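Local atomic coordinates of hypothetical protein XAC2396 (Xanthomonas axonopodis pv. citri, PDB entry 2G3W), a protein that is of unknown function but has a compact fold built around a variation of the PD-(D/E)XK nuclease motif. Residues R19-Y22 against A23-L27; R71-Y74 against T75-D79. All blocks are in the same frame, centred on the assembly; numbering follows the deposited sequence.

Contact 1: R19-Y22 against A23-L27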
ATOM      1  N   ARG A  19       7.342   9.622  -8.155  1.00 47.86           N
ATOM      2  CA  ARG A  19       8.739   9.694  -7.683  1.00 48.59           C
ATOM      3  C   ARG A  19       9.404  11.033  -7.969  1.00 48.39           C
ATOM      4  O   ARG A  19      10.435  11.354  -7.372  1.00 48.27           O
ATOM      5  CB  ARG A  19       9.608   8.634  -8.379  1.00 48.78           C
ATOM      6  CG  ARG A  19       9.578   7.228  -7.818  1.00 49.50           C
ATOM      7  CD  ARG A  19      10.297   6.268  -8.809  1.00 50.00           C
ATOM      8  NE  ARG A  19      11.751   6.347  -8.685  1.00 52.36           N
ATOM      9  CZ  ARG A  19      12.633   5.877  -9.560  1.00 51.23           C
ATOM     10  NH1 ARG A  19      12.241   5.285 -10.679  1.00 50.18           N
ATOM     11  NH2 ARG A  19      13.926   6.031  -9.309  1.00 51.19           N
ATOM     12  N   GLY A  20       8.842  11.783  -8.912  1.00 47.85           N
ATOM     13  CA  GLY A  20       9.557  12.886  -9.522  1.00 48.02           C
ATOM     14  C   GLY A  20      10.689  12.370 -10.397  1.00 48.07           C
ATOM     15  O   GLY A  20      11.765  12.973 -10.451  1.00 48.11           O
ATOM     16  N   TYR A  21      10.438  11.263 -11.095  1.00 47.46           N
ATOM     17  CA  TYR A  21      11.440  10.634 -11.950  1.00 47.47           C
ATOM     18  C   TYR A  21      11.087  10.698 -13.434  1.00 47.21           C
ATOM     19  O   TYR A  21      10.121  10.074 -13.884  1.00 47.17           O
ATOM     20  CB  TYR A  21      11.655   9.175 -11.537  1.00 47.31           C
ATOM     21  CG  TYR A  21      12.825   8.524 -12.224  1.00 47.47           C
ATOM     22  CD1 TYR A  21      14.110   8.646 -11.703  1.00 49.37           C
ATOM     23  CD2 TYR A  21      12.654   7.795 -13.399  1.00 48.18           C
ATOM     24  CE1 TYR A  21      15.200   8.060 -12.332  1.00 49.88           C
ATOM     25  CE2 TYR A  21      13.732   7.192 -14.037  1.00 47.82           C
ATOM     26  CZ  TYR A  21      14.998   7.321 -13.494  1.00 47.79           C
ATOM     27  OH  TYR A  21      16.070   6.742 -14.107  1.00 46.37           O
ATOM     28  N   TYR A  22      11.896  11.451 -14.181  1.00 47.16           N
ATOM     29  CA  TYR A  22      11.792  11.565 -15.636  1.00 46.68           C
ATOM     30  C   TYR A  22      13.167  11.254 -16.202  1.00 45.88           C
ATOM     31  O   TYR A  22      14.128  11.972 -15.930  1.00 45.84           O
ATOM     32  CB  TYR A  22      11.302  12.974 -16.040  1.00 47.39           C
ATOM     33  CG  TYR A  22      10.066  13.350 -15.267  1.00 48.30           C
ATOM     34  CD1 TYR A  22       8.806  12.965 -15.715  1.00 49.98           C
ATOM     35  CD2 TYR A  22      10.156  14.013 -14.044  1.00 48.46           C
ATOM     36  CE1 TYR A  22       7.663  13.248 -14.978  1.00 50.35           C
ATOM     37  CE2 TYR A  22       9.019  14.305 -13.302  1.00 49.20           C
ATOM     38  CZ  TYR A  22       7.774  13.919 -13.777  1.00 49.36           C
ATOM     39  OH  TYR A  22       6.634  14.197 -13.056  1.00 49.91           O
ATOM     40  N   ALA A  23      13.275  10.153 -16.945  1.00 44.63           N
ATOM     41  CA  ALA A  23      14.540   9.810 -17.591  1.00 43.52           C
ATOM     42  C   ALA A  23      14.338   8.854 -18.746  1.00 42.75           C
ATOM     43  O   ALA A  23      13.273   8.229 -18.868  1.00 42.50           O
ATOM     44  CB  ALA A  23      15.534   9.238 -16.581  1.00 43.87           C
ATOM     45  N   ASN A  24      15.370   8.753 -19.584  1.00 41.40           N
ATOM     46  CA  ASN A  24      15.406   7.832 -20.712  1.00 40.62           C
ATOM     47  C   ASN A  24      16.452   6.735 -20.529  1.00 39.75           C
ATOM     48  O   ASN A  24      17.607   7.019 -20.179  1.00 39.33           O
ATOM     49  CB  ASN A  24      15.683   8.564 -22.023  1.00 41.41           C
ATOM     50  CG  ASN A  24      15.370   7.704 -23.234  1.00 42.61           C
ATOM     51  OD1 ASN A  24      16.242   7.008 -23.770  1.00 43.69           O
ATOM     52  ND2 ASN A  24      14.108   7.721 -23.651  1.00 44.41           N
ATOM     53  N   HIS A  25      16.035   5.494 -20.799  1.00 37.56           N
ATOM     54  CA  HIS A  25      16.879   4.319 -20.621  1.00 37.09           C
ATOM     55  C   HIS A  25      16.953   3.458 -21.874  1.00 36.13           C
ATOM     56  O   HIS A  25      15.934   2.983 -22.371  1.00 35.91           O
ATOM     57  CB  HIS A  25      16.370   3.462 -19.448  1.00 37.81           C
ATOM     58  CG  HIS A  25      16.524   4.124 -18.124  1.00 38.45           C
ATOM     59  ND1 HIS A  25      17.665   3.996 -17.362  1.00 40.34           N
ATOM     60  CD2 HIS A  25      15.709   4.968 -17.448  1.00 40.77           C
ATOM     61  CE1 HIS A  25      17.522   4.694 -16.246  1.00 40.89           C
ATOM     62  NE2 HIS A  25      16.344   5.292 -16.275  1.00 38.40           N
ATOM     63  N   SER A  26      18.179   3.273 -22.357  1.00 34.03           N
ATOM     64  CA  SER A  26      18.476   2.358 -23.433  1.00 33.62           C
ATOM     65  C   SER A  26      18.940   1.047 -22.830  1.00 33.33           C
ATOM     66  O   SER A  26      20.043   0.964 -22.278  1.00 32.74           O
ATOM     67  CB  SER A  26      19.575   2.953 -24.320  1.00 33.39           C
ATOM     68  OG  SER A  26      19.765   2.158 -25.463  1.00 34.34           O
ATOM     69  N   LEU A  27      18.089   0.026 -22.918  1.00 32.53           N
ATOM     70  CA  LEU A  27      18.352  -1.240 -22.264  1.00 32.41           C
ATOM     71  C   LEU A  27      18.577  -2.398 -23.240  1.00 32.40           C
ATOM     72  O   LEU A  27      18.094  -2.371 -24.366  1.00 32.36           O
ATOM     73  CB  LEU A  27      17.167  -1.602 -21.342  1.00 32.09           C
ATOM     74  CG  LEU A  27      16.844  -0.597 -20.229  1.00 32.53           C
ATOM     75  CD1 LEU A  27      15.703  -1.132 -19.436  1.00 33.27           C
ATOM     76  CD2 LEU A  27      18.036  -0.323 -19.322  1.00 35.64           C
TER
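Tyr21, Ala23 and His25 occupy alternate positions of one extended run of chain, the start of strand 21-31, so their side chains emerge on the same face of the strand in the familiar i, i+2, i+4 series. The outer two approach each other from opposite directions above the small residue between them. The phenol of Tyr21 extends forward along the strand, its CG anti to the main-chain nitrogen (chi1 -171°), while His25 turns its imidazole back with CG anti to the carbonyl carbon (chi1 -68°). They meet in a short hydrogen bond of 2.6 Å between Tyr21 OH and His25 NE2. Each ring takes its partner at the edge and close to its own plane, so the two rings are joined rim to rim and do not stack. The hydroxyl is displaced to the CE1 side of NE2, with Tyr21 OH 3.3 Å from His25 CE1 against 3.8 Å from His25 CD2. Ala23 CB meets the Tyr21 ring obliquely, 3.7 Å from Tyr21 CZ.

Neighbouring groups lie against both rings. NH1 of Arg19 lies 3.6 Å above the plane of the Tyr21 ring, offset toward its rim, and NH2 of the same arginine is hydrogen-bonded to Ala51 O. The His25 ring also makes an edge-to-face contact with Phe47 of helix 37-49. Tyr22 points away from this row and packs against Tyr74 of the second subunit.

The tyrosine-histidine pair thus marks the entry into the outermost strand of the sheet within this chain, hydrogen-bonded through Ala23 and His25 to Ile14 and Leu12 of strand 6-16. Just before it, Gly20, with positive phi, and Tyr21 both face Asp16, the signature of a G1 beta bulge at the end of a beta hairpin.

Contact 2: R71-Y74 against T75-D79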
ATOM      1  N   ARG A  71      20.599  -2.725  -7.697  1.00 32.39           N
ATOM      2  CA  ARG A  71      21.443  -1.542  -7.640  1.00 34.14           C
ATOM      3  C   ARG A  71      22.446  -1.796  -6.515  1.00 33.92           C
ATOM      4  O   ARG A  71      22.068  -2.165  -5.394  1.00 34.21           O
ATOM      5  CB  ARG A  71      20.614  -0.295  -7.374  1.00 34.06           C
ATOM      6  CG  ARG A  71      21.482   0.951  -7.263  1.00 37.96           C
ATOM      7  CD  ARG A  71      20.657   2.201  -7.092  1.00 43.83           C
ATOM      8  NE  ARG A  71      19.941   2.240  -5.814  1.00 44.19           N
ATOM      9  CZ  ARG A  71      18.626   2.081  -5.679  1.00 45.46           C
ATOM     10  NH1 ARG A  71      17.857   1.864  -6.744  1.00 45.49           N
ATOM     11  NH2 ARG A  71      18.081   2.151  -4.475  1.00 44.14           N
ATOM     12  N   ARG A  72      23.722  -1.652  -6.826  1.00 33.67           N
ATOM     13  CA  ARG A  72      24.760  -1.882  -5.836  1.00 34.57           C
ATOM     14  C   ARG A  72      25.522  -0.590  -5.543  1.00 35.05           C
ATOM     15  O   ARG A  72      25.749   0.210  -6.450  1.00 34.54           O
ATOM     16  CB  ARG A  72      25.711  -2.974  -6.326  1.00 34.90           C
ATOM     17  CG  ARG A  72      25.074  -4.357  -6.388  1.00 34.78           C
ATOM     18  CD  ARG A  72      26.025  -5.302  -7.082  1.00 37.53           C
ATOM     19  NE  ARG A  72      25.834  -5.217  -8.529  1.00 38.79           N
ATOM     20  CZ  ARG A  72      26.596  -5.818  -9.434  1.00 38.06           C
ATOM     21  NH1 ARG A  72      27.620  -6.551  -9.051  1.00 36.19           N
ATOM     22  NH2 ARG A  72      26.316  -5.684 -10.724  1.00 38.14           N
ATOM     23  N   ASP A  73      25.903  -0.365  -4.288  1.00 35.50           N
ATOM     24  CA  ASP A  73      26.579   0.886  -3.965  1.00 36.62           C
ATOM     25  C   ASP A  73      27.973   0.913  -4.596  1.00 37.16           C
ATOM     26  O   ASP A  73      28.379  -0.068  -5.245  1.00 36.27           O
ATOM     27  CB  ASP A  73      26.632   1.163  -2.446  1.00 37.33           C
ATOM     28  CG  ASP A  73      27.427   0.116  -1.666  1.00 39.22           C
ATOM     29  OD1 ASP A  73      28.344  -0.519  -2.240  1.00 41.84           O
ATOM     30  OD2 ASP A  73      27.133  -0.064  -0.456  1.00 40.46           O
ATOM     31  N   TYR A  74      28.685   2.032  -4.393  1.00 37.70           N
ATOM     32  CA  TYR A  74      30.012   2.273  -4.986  1.00 38.82           C
ATOM     33  C   TYR A  74      31.119   1.404  -4.394  1.00 38.93           C
ATOM     34  O   TYR A  74      32.261   1.508  -4.811  1.00 38.28           O
ATOM     35  CB  TYR A  74      30.393   3.769  -4.905  1.00 39.53           C
ATOM     36  CG  TYR A  74      29.528   4.611  -5.816  1.00 40.74           C
ATOM     37  CD1 TYR A  74      29.704   4.559  -7.209  1.00 41.00           C
ATOM     38  CD2 TYR A  74      28.503   5.420  -5.293  1.00 40.94           C
ATOM     39  CE1 TYR A  74      28.899   5.300  -8.063  1.00 41.94           C
ATOM     40  CE2 TYR A  74      27.680   6.166  -6.144  1.00 41.98           C
ATOM     41  CZ  TYR A  74      27.887   6.099  -7.530  1.00 42.11           C
ATOM     42  OH  TYR A  74      27.095   6.826  -8.397  1.00 42.35           O
ATOM     43  N   THR A  75      30.770   0.549  -3.428  1.00 39.20           N
ATOM     44  CA  THR A  75      31.710  -0.441  -2.894  1.00 39.18           C
ATOM     45  C   THR A  75      31.212  -1.862  -3.178  1.00 38.65           C
ATOM     46  O   THR A  75      31.842  -2.832  -2.766  1.00 39.10           O
ATOM     47  CB  THR A  75      32.013  -0.255  -1.376  1.00 38.72           C
ATOM     48  OG1 THR A  75      30.846  -0.555  -0.611  1.00 40.63           O
ATOM     49  CG2 THR A  75      32.474   1.161  -1.064  1.00 39.47           C
ATOM     50  N   GLY A  76      30.094  -1.977  -3.889  1.00 38.14           N
ATOM     51  CA  GLY A  76      29.611  -3.275  -4.361  1.00 37.76           C
ATOM     52  C   GLY A  76      28.415  -3.892  -3.646  1.00 37.46           C
ATOM     53  O   GLY A  76      27.704  -4.721  -4.213  1.00 37.68           O
ATOM     54  N   ASP A  77      28.171  -3.493  -2.407  1.00 37.23           N
ATOM     55  CA  ASP A  77      27.081  -4.111  -1.635  1.00 37.20           C
ATOM     56  C   ASP A  77      25.693  -3.723  -2.137  1.00 36.62           C
ATOM     57  O   ASP A  77      25.466  -2.561  -2.446  1.00 36.92           O
ATOM     58  CB  ASP A  77      27.262  -3.800  -0.152  1.00 37.77           C
ATOM     59  CG  ASP A  77      28.635  -4.220   0.342  1.00 39.48           C
ATOM     60  OD1 ASP A  77      29.054  -5.337  -0.036  1.00 40.98           O
ATOM     61  OD2 ASP A  77      29.302  -3.439   1.072  1.00 40.18           O
ATOM     62  N   PRO A  78      24.768  -4.703  -2.250  1.00 36.09           N
ATOM     63  CA  PRO A  78      23.440  -4.399  -2.773  1.00 35.62           C
ATOM     64  C   PRO A  78      22.652  -3.374  -1.960  1.00 35.52           C
ATOM     65  O   PRO A  78      22.465  -3.541  -0.734  1.00 35.21           O
ATOM     66  CB  PRO A  78      22.745  -5.768  -2.760  1.00 35.36           C
ATOM     67  CG  PRO A  78      23.839  -6.740  -2.847  1.00 35.60           C
ATOM     68  CD  PRO A  78      24.895  -6.144  -1.967  1.00 36.12           C
ATOM     69  N   ASP A  79      22.209  -2.318  -2.643  1.00 35.40           N
ATOM     70  CA  ASP A  79      21.244  -1.352  -2.093  1.00 36.05           C
ATOM     71  C   ASP A  79      19.811  -1.808  -2.315  1.00 35.52           C
ATOM     72  O   ASP A  79      18.921  -1.591  -1.476  1.00 34.93           O
ATOM     73  CB  ASP A  79      21.435   0.041  -2.724  1.00 36.54           C
ATOM     74  CG  ASP A  79      22.350   0.911  -1.935  1.00 39.29           C
ATOM     75  OD1 ASP A  79      22.447   0.693  -0.702  1.00 40.67           O
ATOM     76  OD2 ASP A  79      22.995   1.820  -2.534  1.00 43.03           O
TER
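Asp73 and Thr75 are brought together by matching first torsions: the Asp73 carboxylate (chi1 63°) and the Thr75 hydroxyl (chi1 68°) each sit between their own backbone nitrogen and carbonyl carbon, and both therefore fold in over the turn. Asp73 OD1 accepts two hydrogen bonds there, from Thr75 N at 2.9 Å and from Thr75 OG1 at 3.0 Å. Both donors come from the same face of the carboxylate, well above its plane, so one oxygen is gripped from a single side by the main chain and the side chain of one residue. Asp77 N adds a weak bond to Asp73 OD1. This convergence of donors would tend to stabilise the negative charge on Asp73, perhaps offsetting the nearness of the Asp77 carboxylate.

The bond from Thr75 N makes an Asx turn, nested on a type I beta turn that runs from Asp73 to Gly76 and is closed by Gly76 N bonding to Asp73 O. Gly76, at positive phi, supplies the bulge of a type I turn with a G1 beta bulge, a common way of linking the two strands of a hairpin. A nearly straight bond from Asp73 N to Asp77 O (2.9 Å, 170° at the hydrogen) completes it.

Beyond the turn, Arg72 and Pro78 form an antiparallel non-hydrogen-bonded pair with their side chains on one face. The aliphatic part of Arg72 runs past the turn, CD lying 3.4 Å from Gly76 O, while its guanidinium leads away to a salt bridge with Glu56. One step further, Asp79 N donates to Arg71 O (2.8 Å). Asp79 OD2 lies 3.7 Å from Asp73 CB.

Contact 1 comes first along the chain, and contact 2 follows after helix 37-49 and strand 56-57. Both sit at the surface, at hairpin ends of the same mixed sheet, though far apart in its strand order: 21-31 is outermost on one side within this chain, while 69-72 and 78-84 lie near the other. Their centres are about 20 Å apart, yet their nearest atoms approach to about 6 Å without touching, because the long side chains of Arg19 and Arg71 reach into the space between the two backbones. Contact 1 also reaches the second subunit, whereas no other chain of the assembly touches residues 71-79 here.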